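Local coordinates for B-cell lymphoma 3-encoded protein (Homo sapiens, PDB 1K1A) that regulates transcription of NF-kappa-B target genes, joining p50 or p52 homodimers, probably through its ankyrin repeats, as a nuclear coactivator and holding p50 back in the cytoplasm, at residues P12-V17 against L50-I55. Residues are numbered along the deposited sequence; the frame is centred on the assembly and turned at random.
Sequences PLHIAV and LHLAVI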
ATOM      1  N   PRO A  12     -23.564  12.315 -13.682  1.00 20.18           N
ATOM      2  CA  PRO A  12     -23.164  13.726 -13.685  1.00 19.20           C
ATOM      3  C   PRO A  12     -22.071  14.030 -12.669  1.00 18.09           C
ATOM      4  O   PRO A  12     -21.173  14.830 -12.958  1.00 18.15           O
ATOM      5  CB  PRO A  12     -24.459  14.448 -13.310  1.00 19.45           C
ATOM      6  CG  PRO A  12     -25.238  13.419 -12.558  1.00 19.45           C
ATOM      7  CD  PRO A  12     -24.974  12.140 -13.289  1.00 20.26           C
ATOM      8  N   LEU A  13     -22.129  13.395 -11.502  1.00 16.95           N
ATOM      9  CA  LEU A  13     -21.124  13.639 -10.479  1.00 15.73           C
ATOM     10  C   LEU A  13     -19.793  13.035 -10.904  1.00 14.83           C
ATOM     11  O   LEU A  13     -18.737  13.627 -10.686  1.00 14.05           O
ATOM     12  CB  LEU A  13     -21.577  13.075  -9.130  1.00 15.87           C
ATOM     13  CG  LEU A  13     -20.743  13.445  -7.902  1.00 16.17           C
ATOM     14  CD1 LEU A  13     -20.475  14.944  -7.826  1.00 14.80           C
ATOM     15  CD2 LEU A  13     -21.441  12.956  -6.620  1.00 16.50           C
ATOM     16  N   HIS A  14     -19.843  11.858 -11.514  1.00 14.56           N
ATOM     17  CA  HIS A  14     -18.626  11.230 -12.013  1.00 14.42           C
ATOM     18  C   HIS A  14     -17.957  12.158 -13.015  1.00 14.37           C
ATOM     19  O   HIS A  14     -16.754  12.381 -12.954  1.00 14.36           O
ATOM     20  CB  HIS A  14     -18.930   9.882 -12.669  1.00 14.52           C
ATOM     21  CG  HIS A  14     -19.424   8.844 -11.707  1.00 14.84           C
ATOM     22  ND1 HIS A  14     -18.645   7.787 -11.286  1.00 16.82           N
ATOM     23  CD2 HIS A  14     -20.619   8.699 -11.091  1.00 14.27           C
ATOM     24  CE1 HIS A  14     -19.334   7.040 -10.444  1.00 14.24           C
ATOM     25  NE2 HIS A  14     -20.539   7.565 -10.315  1.00 15.75           N
ATOM     26  N   ILE A  15     -18.754  12.701 -13.929  1.00 13.76           N
ATOM     27  CA  ILE A  15     -18.252  13.613 -14.961  1.00 14.17           C
ATOM     28  C   ILE A  15     -17.629  14.877 -14.372  1.00 13.36           C
ATOM     29  O   ILE A  15     -16.535  15.278 -14.770  1.00 13.41           O
ATOM     30  CB  ILE A  15     -19.388  14.005 -15.919  1.00 14.70           C
ATOM     31  CG1 ILE A  15     -19.990  12.773 -16.591  1.00 17.09           C
ATOM     32  CG2 ILE A  15     -18.903  15.034 -16.931  1.00 15.13           C
ATOM     33  CD1 ILE A  15     -19.020  11.974 -17.416  1.00 19.85           C
ATOM     34  N   ALA A  16     -18.329  15.501 -13.428  1.00 13.23           N
ATOM     35  CA  ALA A  16     -17.839  16.711 -12.778  1.00 12.92           C
ATOM     36  C   ALA A  16     -16.466  16.479 -12.150  1.00 13.02           C
ATOM     37  O   ALA A  16     -15.608  17.364 -12.163  1.00 13.22           O
ATOM     38  CB  ALA A  16     -18.835  17.203 -11.719  1.00 13.38           C
ATOM     39  N   VAL A  17     -16.253  15.272 -11.620  1.00 12.50           N
ATOM     40  CA  VAL A  17     -14.985  14.948 -10.979  1.00 11.94           C
ATOM     41  C   VAL A  17     -13.857  14.834 -11.986  1.00 12.41           C
ATOM     42  O   VAL A  17     -12.823  15.473 -11.837  1.00 13.18           O
ATOM     43  CB  VAL A  17     -15.068  13.650 -10.157  1.00 11.49           C
ATOM     44  CG1 VAL A  17     -13.667  13.217  -9.711  1.00 10.51           C
ATOM     45  CG2 VAL A  17     -15.959  13.852  -8.966  1.00 10.56           C
ATOM     46  N   LEU A  50     -15.579   9.250  -5.602  1.00  9.34           N
ATOM     47  CA  LEU A  50     -14.377   9.370  -4.782  1.00  9.46           C
ATOM     48  C   LEU A  50     -13.198   8.618  -5.410  1.00  9.67           C
ATOM     49  O   LEU A  50     -12.070   9.127  -5.430  1.00  9.47           O
ATOM     50  CB  LEU A  50     -14.628   8.888  -3.341  1.00  9.47           C
ATOM     51  CG  LEU A  50     -13.454   8.955  -2.346  1.00  9.85           C
ATOM     52  CD1 LEU A  50     -12.907  10.389  -2.218  1.00 10.96           C
ATOM     53  CD2 LEU A  50     -13.880   8.431  -1.002  1.00  9.52           C
ATOM     54  N   HIS A  51     -13.454   7.411  -5.906  1.00  9.81           N
ATOM     55  CA  HIS A  51     -12.421   6.649  -6.593  1.00 10.69           C
ATOM     56  C   HIS A  51     -11.860   7.523  -7.704  1.00 10.73           C
ATOM     57  O   HIS A  51     -10.652   7.591  -7.902  1.00 10.57           O
ATOM     58  CB  HIS A  51     -12.995   5.382  -7.240  1.00 10.78           C
ATOM     59  CG  HIS A  51     -13.459   4.338  -6.264  1.00 12.30           C
ATOM     60  ND1 HIS A  51     -12.731   3.965  -5.153  1.00 16.39           N
ATOM     61  CD2 HIS A  51     -14.567   3.560  -6.264  1.00 13.01           C
ATOM     62  CE1 HIS A  51     -13.381   3.017  -4.501  1.00 13.62           C
ATOM     63  NE2 HIS A  51     -14.500   2.757  -5.151  1.00 15.57           N
ATOM     64  N   LEU A  52     -12.758   8.161  -8.455  1.00 10.93           N
ATOM     65  CA  LEU A  52     -12.357   8.995  -9.585  1.00 11.11           C
ATOM     66  C   LEU A  52     -11.553  10.223  -9.165  1.00 11.15           C
ATOM     67  O   LEU A  52     -10.635  10.651  -9.874  1.00 11.05           O
ATOM     68  CB  LEU A  52     -13.577   9.399 -10.415  1.00 11.71           C
ATOM     69  CG  LEU A  52     -14.111   8.266 -11.295  1.00 12.43           C
ATOM     70  CD1 LEU A  52     -15.353   8.713 -12.089  1.00 14.28           C
ATOM     71  CD2 LEU A  52     -13.016   7.770 -12.223  1.00 14.70           C
ATOM     72  N   ALA A  53     -11.891  10.783  -8.011  1.00 10.87           N
ATOM     73  CA  ALA A  53     -11.169  11.937  -7.494  1.00 11.54           C
ATOM     74  C   ALA A  53      -9.722  11.573  -7.189  1.00 12.29           C
ATOM     75  O   ALA A  53      -8.822  12.377  -7.413  1.00 12.47           O
ATOM     76  CB  ALA A  53     -11.848  12.484  -6.262  1.00 11.41           C
ATOM     77  N   VAL A  54      -9.504  10.366  -6.675  1.00 12.53           N
ATOM     78  CA  VAL A  54      -8.155   9.904  -6.365  1.00 13.94           C
ATOM     79  C   VAL A  54      -7.403   9.571  -7.652  1.00 14.79           C
ATOM     80  O   VAL A  54      -6.232   9.935  -7.824  1.00 15.02           O
ATOM     81  CB  VAL A  54      -8.184   8.659  -5.475  1.00 14.08           C
ATOM     82  CG1 VAL A  54      -6.778   8.085  -5.315  1.00 14.51           C
ATOM     83  CG2 VAL A  54      -8.804   8.987  -4.131  1.00 14.02           C
ATOM     84  N   ILE A  55      -8.088   8.897  -8.565  1.00 15.88           N
ATOM     85  CA  ILE A  55      -7.498   8.523  -9.843  1.00 17.35           C
ATOM     86  C   ILE A  55      -7.117   9.762 -10.673  1.00 17.60           C
ATOM     87  O   ILE A  55      -6.121   9.750 -11.387  1.00 17.93           O
ATOM     88  CB  ILE A  55      -8.475   7.619 -10.630  1.00 17.28           C
ATOM     89  CG1 ILE A  55      -8.467   6.192 -10.070  1.00 18.52           C
ATOM     90  CG2 ILE A  55      -8.140   7.627 -12.118  1.00 18.61           C
ATOM     91  CD1 ILE A  55      -9.755   5.421 -10.339  1.00 20.02           C
TER
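The imidazole of His14 meets Leu52 at its edge, not over a face. Leu52 CD1 lies near the ring plane, 3.5 Å from His14 ND1. The same methyl also touches the stem of the histidine, 3.8 Å from His14 CB. The two side chains cross at about a right angle. With CG of His14 beside its backbone N and anti to the carbonyl carbon, the ring comes alongside Leu52, and its own rotation (chi2 -106°) turns the ND1 edge to the leucine methyl. The other ring nitrogen, NE2, makes a weak hydrogen bond to the carbonyl oxygen of Ile41, in the segment leading to the second repeat. One edge therefore packs on a hydrocarbon group while NE2 ties the helix to that segment.

Val17, one turn further on, supplies the other half of the contact. Its CG1 branch is anti to the backbone N (chi1 170°) and reaches onto the backbone between Leu52 and Ala53. Val17 CG1 is 3.5 Å from Ala53 N and 3.7 Å from Leu52 C. Val17 CG1 also touches both beta carbons, Leu52 CB at 3.9 Å and Ala53 CB at 4.0 Å. The valine methyl thus sits close to the main chain, beside the alanine methyl. All four touching residues are buried, and the meeting is apolar apart from the ring nitrogen and the backbone.

The segments run nearly parallel, at 12°, with their axes 9.1 Å apart. They belong to the first helices of ANK 1 and ANK 2, stacked side by side as in other ankyrin domains. Behind them, Leu13 and Ala16 pack on helix 22-34, and Leu50 and Ala53 on helix 59-67. Val54 continues the stack onto helix 82-88 of ANK 3.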